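Local coordinates for proximal thread matrix protein 1 (Mytilus galloprovincialis, PDB 4CN9) that probably binds collagen in the matrix of the mussel byssus through paired von Willebrand factor type A domains, one with a zinc-occupied MIDAS motif, at residues 191-204 with 213-227. Sequence-based numbering, arbitrary orientation.
Sequences KAEGVTVIAIGIGQ and QIATMKNYVLTTNSF
K191 reaches the C-terminal end of helix 208-214 with its amine: NZ donates to A215 O at 2.8 Å, standing above that carbonyl plane, and to Q213 O at 3.2 Å, with a weak third bond to I214 O. A bend at chi3 (-72°) swings CE in against I214 O and brings NZ to the carbonyls, and a water links NZ to T216 O. A methionine in place of K191 would probably leave the Q213 and A215 carbonyls without this charged donor and the bridging water without its amine. T216 pairs with both backbone polar groups of V197: its OG1 takes the V197 N-H at 2.8 Å almost straight (175°), and its own N donates to V197 O. A second water joins OG1 to V195 O. The side chains of Y220 and T196 cross at about a right angle, with Y220 CE2 3.7 Å from T196 CG2, and Y220 CD2 meets I198 CG1. Parallel pairing runs from A199 beside V221 to I202 beside T224, its backbone bonds starting at A199 N to Y220 O and ending at G203 N to T224 O. I202 carries CG2 opposite its backbone N, which sets this methyl 3.7 Å over the centre of the F227 ring in a CH-pi contact, while I202 CG1 lies beside T224 CG2. F227 also lies close to D174, a zinc ligand of the MIDAS. This is the last beta-alpha-beta unit of the domain's sheet: strand 221-224 forms its edge within the chain, strand 166-173 flanks 195-202 across from it, helix 234-241 covers I198, I200 and L222, and helix 208-214 packs on A199 and V221.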
loop_
_atom_site.group_PDB
_atom_site.type_symbol
_atom_site.label_atom_id
_atom_site.label_comp_id
_atom_site.label_asym_id
_atom_site.label_seq_id
_atom_site.Cartn_x
_atom_site.Cartn_y
_atom_site.Cartn_z
ATOM N N LYS A 191 1.295 5.744 9.219
ATOM C CA LYS A 191 0.331 4.816 8.646
ATOM C C LYS A 191 -0.270 3.915 9.733
ATOM O O LYS A 191 -1.416 3.489 9.621
ATOM C CB LYS A 191 0.967 4.001 7.508
ATOM C CG LYS A 191 1.300 4.844 6.271
ATOM C CD LYS A 191 1.906 4.027 5.099
ATOM C CE LYS A 191 3.317 3.584 5.386
ATOM N NZ LYS A 191 3.925 2.799 4.276
ATOM N N ALA A 192 0.491 3.651 10.793
ATOM C CA ALA A 192 -0.006 2.823 11.896
ATOM C C ALA A 192 -1.199 3.489 12.590
ATOM O O ALA A 192 -1.967 2.824 13.275
ATOM C CB ALA A 192 1.115 2.539 12.904
ATOM N N GLU A 193 -1.357 4.798 12.396
ATOM C CA GLU A 193 -2.450 5.543 13.009
ATOM C C GLU A 193 -3.690 5.579 12.132
ATOM O O GLU A 193 -4.615 6.331 12.403
ATOM C CB GLU A 193 -1.998 6.971 13.335
ATOM C CG GLU A 193 -0.895 7.022 14.387
ATOM C CD GLU A 193 -0.630 8.427 14.915
ATOM O OE1 GLU A 193 -1.180 9.394 14.344
ATOM O OE2 GLU A 193 0.128 8.562 15.908
ATOM N N GLY A 194 -3.706 4.767 11.084
ATOM C CA GLY A 194 -4.825 4.717 10.160
ATOM C C GLY A 194 -4.811 5.876 9.170
ATOM O O GLY A 194 -5.853 6.446 8.863
ATOM N N VAL A 195 -3.625 6.240 8.690
ATOM C CA VAL A 195 -3.497 7.305 7.706
ATOM C C VAL A 195 -3.143 6.716 6.337
ATOM O O VAL A 195 -2.226 5.894 6.211
ATOM C CB VAL A 195 -2.442 8.344 8.142
ATOM C CG1 VAL A 195 -2.289 9.444 7.092
ATOM C CG2 VAL A 195 -2.800 8.934 9.508
ATOM N N THR A 196 -3.879 7.127 5.319
ATOM C CA THR A 196 -3.538 6.789 3.940
ATOM C C THR A 196 -2.484 7.774 3.458
ATOM O O THR A 196 -2.630 8.979 3.670
ATOM C CB THR A 196 -4.760 6.902 3.003
ATOM O OG1 THR A 196 -5.808 6.049 3.465
ATOM C CG2 THR A 196 -4.401 6.511 1.573
ATOM N N VAL A 197 -1.432 7.269 2.812
ATOM C CA VAL A 197 -0.385 8.119 2.283
ATOM C C VAL A 197 -0.231 7.955 0.758
ATOM O O VAL A 197 -0.011 6.852 0.242
ATOM C CB VAL A 197 0.954 7.862 2.994
ATOM C CG1 VAL A 197 2.012 8.810 2.487
ATOM C CG2 VAL A 197 0.788 8.002 4.507
ATOM N N ILE A 198 -0.379 9.069 0.051
ATOM C CA ILE A 198 -0.162 9.117 -1.392
ATOM C C ILE A 198 1.079 9.966 -1.609
ATOM O O ILE A 198 1.247 11.012 -0.967
ATOM C CB ILE A 198 -1.385 9.737 -2.123
ATOM C CG1 ILE A 198 -2.595 8.814 -1.982
ATOM C CG2 ILE A 198 -1.077 9.988 -3.598
ATOM C CD1 ILE A 198 -3.953 9.524 -2.027
ATOM N N ALA A 199 1.966 9.503 -2.482
ATOM C CA ALA A 199 3.206 10.209 -2.765
ATOM C C ALA A 199 3.310 10.557 -4.258
ATOM O O ALA A 199 3.167 9.688 -5.118
ATOM C CB ALA A 199 4.398 9.354 -2.353
ATOM N N ILE A 200 3.550 11.829 -4.543
ATOM C CA ILE A 200 3.781 12.319 -5.897
ATOM C C ILE A 200 5.213 12.814 -6.056
ATOM O O ILE A 200 5.679 13.716 -5.327
ATOM C CB ILE A 200 2.835 13.470 -6.257
ATOM C CG1 ILE A 200 1.379 13.038 -6.105
ATOM C CG2 ILE A 200 3.121 13.953 -7.691
ATOM C CD1 ILE A 200 0.390 14.167 -6.003
ATOM N N GLY A 201 5.904 12.220 -7.020
ATOM C CA GLY A 201 7.269 12.569 -7.342
ATOM C C GLY A 201 7.332 13.331 -8.655
ATOM O O GLY A 201 6.748 12.924 -9.653
ATOM N N ILE A 202 8.034 14.453 -8.635
ATOM C CA ILE A 202 8.166 15.304 -9.810
ATOM C C ILE A 202 9.625 15.456 -10.229
ATOM O O ILE A 202 10.488 15.762 -9.408
ATOM C CB ILE A 202 7.564 16.682 -9.544
ATOM C CG1 ILE A 202 6.107 16.527 -9.126
ATOM C CG2 ILE A 202 7.644 17.544 -10.802
ATOM C CD1 ILE A 202 5.722 17.303 -7.910
ATOM N N GLY A 203 9.897 15.239 -11.518
ATOM C CA GLY A 203 11.225 15.441 -12.075
ATOM C C GLY A 203 12.181 14.290 -11.847
ATOM O O GLY A 203 11.760 13.164 -11.627
ATOM N N GLN A 204 13.479 14.569 -11.890
ATOM C CA GLN A 204 14.484 13.513 -11.822
ATOM C C GLN A 204 15.172 13.373 -10.460
ATOM O O GLN A 204 16.024 12.504 -10.289
ATOM C CB GLN A 204 15.540 13.742 -12.906
ATOM C CG GLN A 204 14.995 13.672 -14.328
ATOM C CD GLN A 204 14.374 12.322 -14.648
ATOM O OE1 GLN A 204 15.046 11.287 -14.596
ATOM N NE2 GLN A 204 13.081 12.325 -14.972
ATOM N N GLN A 213 8.256 3.166 -0.254
ATOM C CA GLN A 213 8.304 2.746 1.140
ATOM C C GLN A 213 7.382 3.621 1.999
ATOM O O GLN A 213 6.785 3.137 2.957
ATOM C CB GLN A 213 9.721 2.858 1.698
ATOM C CG GLN A 213 10.780 2.002 1.035
ATOM C CD GLN A 213 12.124 2.084 1.762
ATOM O OE1 GLN A 213 12.820 3.108 1.707
ATOM N NE2 GLN A 213 12.481 1.013 2.466
ATOM N N ILE A 214 7.286 4.902 1.646
ATOM C CA ILE A 214 6.484 5.891 2.384
ATOM C C ILE A 214 4.985 5.732 2.175
ATOM O O ILE A 214 4.211 5.770 3.130
ATOM C CB ILE A 214 6.907 7.328 1.979
ATOM C CG1 ILE A 214 8.303 7.626 2.522
ATOM C CG2 ILE A 214 5.932 8.356 2.504
ATOM C CD1 ILE A 214 8.980 8.822 1.885
ATOM N N ALA A 215 4.583 5.550 0.921
ATOM C CA ALA A 215 3.180 5.450 0.555
ATOM C C ALA A 215 2.508 4.193 1.143
ATOM O O ALA A 215 3.175 3.251 1.590
ATOM C CB ALA A 215 3.040 5.477 -0.968
ATOM N N THR A 216 1.183 4.201 1.151
ATOM C CA THR A 216 0.394 3.082 1.681
ATOM C C THR A 216 0.727 1.766 0.957
ATOM O O THR A 216 0.873 0.723 1.599
ATOM C CB THR A 216 -1.099 3.404 1.597
ATOM O OG1 THR A 216 -1.398 4.465 2.519
ATOM C CG2 THR A 216 -1.965 2.172 1.931
ATOM N N MET A 217 0.787 1.828 -0.369
ATOM C CA MET A 217 1.271 0.723 -1.192
ATOM C C MET A 217 2.063 1.321 -2.347
ATOM O O MET A 217 1.977 2.524 -2.609
ATOM C CB MET A 217 0.113 -0.144 -1.713
ATOM C CG MET A 217 -0.769 -0.746 -0.627
ATOM S SD MET A 217 -1.840 -2.108 -1.180
ATOM C CE MET A 217 -2.385 -1.496 -2.760
ATOM N N LYS A 218 2.821 0.484 -3.041
ATOM C CA LYS A 218 3.618 0.937 -4.180
ATOM C C LYS A 218 2.795 1.652 -5.245
ATOM O O LYS A 218 3.287 2.595 -5.863
ATOM C CB LYS A 218 4.360 -0.230 -4.824
ATOM C CG LYS A 218 5.445 -0.829 -3.964
ATOM C CD LYS A 218 5.965 -2.106 -4.635
ATOM C CE LYS A 218 7.074 -2.754 -3.837
ATOM N NZ LYS A 218 7.381 -4.111 -4.380
ATOM N N ASN A 219 1.556 1.232 -5.474
ATOM C CA ASN A 219 0.758 1.937 -6.473
ATOM C C ASN A 219 0.057 3.195 -5.965
ATOM O O ASN A 219 -0.706 3.802 -6.698
ATOM C CB ASN A 219 -0.207 1.029 -7.244
ATOM C CG ASN A 219 -1.033 0.136 -6.357
ATOM O OD1 ASN A 219 -1.338 0.463 -5.204
ATOM N ND2 ASN A 219 -1.425 -1.020 -6.910
ATOM N N TYR A 220 0.349 3.600 -4.729
ATOM C CA TYR A 220 -0.040 4.926 -4.251
ATOM C C TYR A 220 1.058 5.964 -4.519
ATOM O O TYR A 220 1.007 7.094 -4.001
ATOM C CB TYR A 220 -0.342 4.877 -2.754
ATOM C CG TYR A 220 -1.647 4.205 -2.403
ATOM C CD1 TYR A 220 -1.890 2.877 -2.753
ATOM C CD2 TYR A 220 -2.626 4.885 -1.699
ATOM C CE1 TYR A 220 -3.079 2.262 -2.425
ATOM C CE2 TYR A 220 -3.833 4.275 -1.366
ATOM C CZ TYR A 220 -4.046 2.964 -1.719
ATOM O OH TYR A 220 -5.233 2.354 -1.379
ATOM N N VAL A 221 2.066 5.578 -5.299
ATOM C CA VAL A 221 3.109 6.496 -5.742
ATOM C C VAL A 221 2.841 6.897 -7.184
ATOM O O VAL A 221 2.698 6.038 -8.054
ATOM C CB VAL A 221 4.501 5.867 -5.684
ATOM C CG1 VAL A 221 5.547 6.853 -6.242
ATOM C CG2 VAL A 221 4.852 5.450 -4.257
ATOM N N LEU A 222 2.749 8.199 -7.427
ATOM C CA LEU A 222 2.547 8.723 -8.774
ATOM C C LEU A 222 3.746 9.582 -9.164
ATOM O O LEU A 222 4.316 10.285 -8.329
ATOM C CB LEU A 222 1.267 9.539 -8.830
ATOM C CG LEU A 222 0.008 8.785 -8.396
ATOM C CD1 LEU A 222 -1.144 9.732 -8.326
ATOM C CD2 LEU A 222 -0.297 7.631 -9.326
ATOM N N THR A 223 4.153 9.501 -10.425
ATOM C CA THR A 223 5.327 10.235 -10.889
ATOM C C THR A 223 5.009 11.010 -12.165
ATOM O O THR A 223 4.152 10.622 -12.952
ATOM C CB THR A 223 6.524 9.300 -11.161
ATOM O OG1 THR A 223 6.196 8.399 -12.224
ATOM C CG2 THR A 223 6.880 8.498 -9.917
ATOM N N THR A 224 5.704 12.122 -12.347
ATOM C CA THR A 224 5.557 12.927 -13.547
ATOM C C THR A 224 6.888 13.623 -13.811
ATOM O O THR A 224 7.700 13.811 -12.890
ATOM C CB THR A 224 4.407 13.939 -13.405
ATOM O OG1 THR A 224 4.294 14.709 -14.602
ATOM C CG2 THR A 224 4.647 14.877 -12.235
ATOM N N ASN A 225 7.119 13.993 -15.064
ATOM C CA ASN A 225 8.415 14.524 -15.469
ATOM C C ASN A 225 8.579 16.014 -15.215
ATOM O O ASN A 225 9.692 16.508 -15.105
ATOM C CB ASN A 225 8.669 14.222 -16.950
ATOM C CG ASN A 225 9.212 12.824 -17.172
ATOM O OD1 ASN A 225 8.697 12.064 -17.995
ATOM N ND2 ASN A 225 10.259 12.474 -16.429
ATOM N N SER A 226 7.471 16.725 -15.106
ATOM C CA SER A 226 7.516 18.164 -14.958
ATOM C C SER A 226 6.316 18.658 -14.179
ATOM O O SER A 226 5.271 18.001 -14.125
ATOM C CB SER A 226 7.528 18.830 -16.333
ATOM O OG SER A 226 6.421 18.379 -17.093
ATOM N N PHE A 227 6.474 19.831 -13.580
ATOM C CA PHE A 227 5.387 20.467 -12.853
ATOM C C PHE A 227 4.255 20.817 -13.810
ATOM O O PHE A 227 3.102 20.921 -13.407
ATOM C CB PHE A 227 5.901 21.718 -12.134
ATOM C CG PHE A 227 6.911 21.419 -11.052
ATOM C CD1 PHE A 227 8.261 21.342 -11.347
ATOM C CD2 PHE A 227 6.502 21.199 -9.745
ATOM C CE1 PHE A 227 9.190 21.062 -10.350
ATOM C CE2 PHE A 227 7.426 20.916 -8.745
ATOM C CZ PHE A 227 8.761 20.845 -9.049
HETATM O O HOH W 1 2.314 0.560 3.888
HETATM O O HOH W 2 -1.658 3.494 5.117
#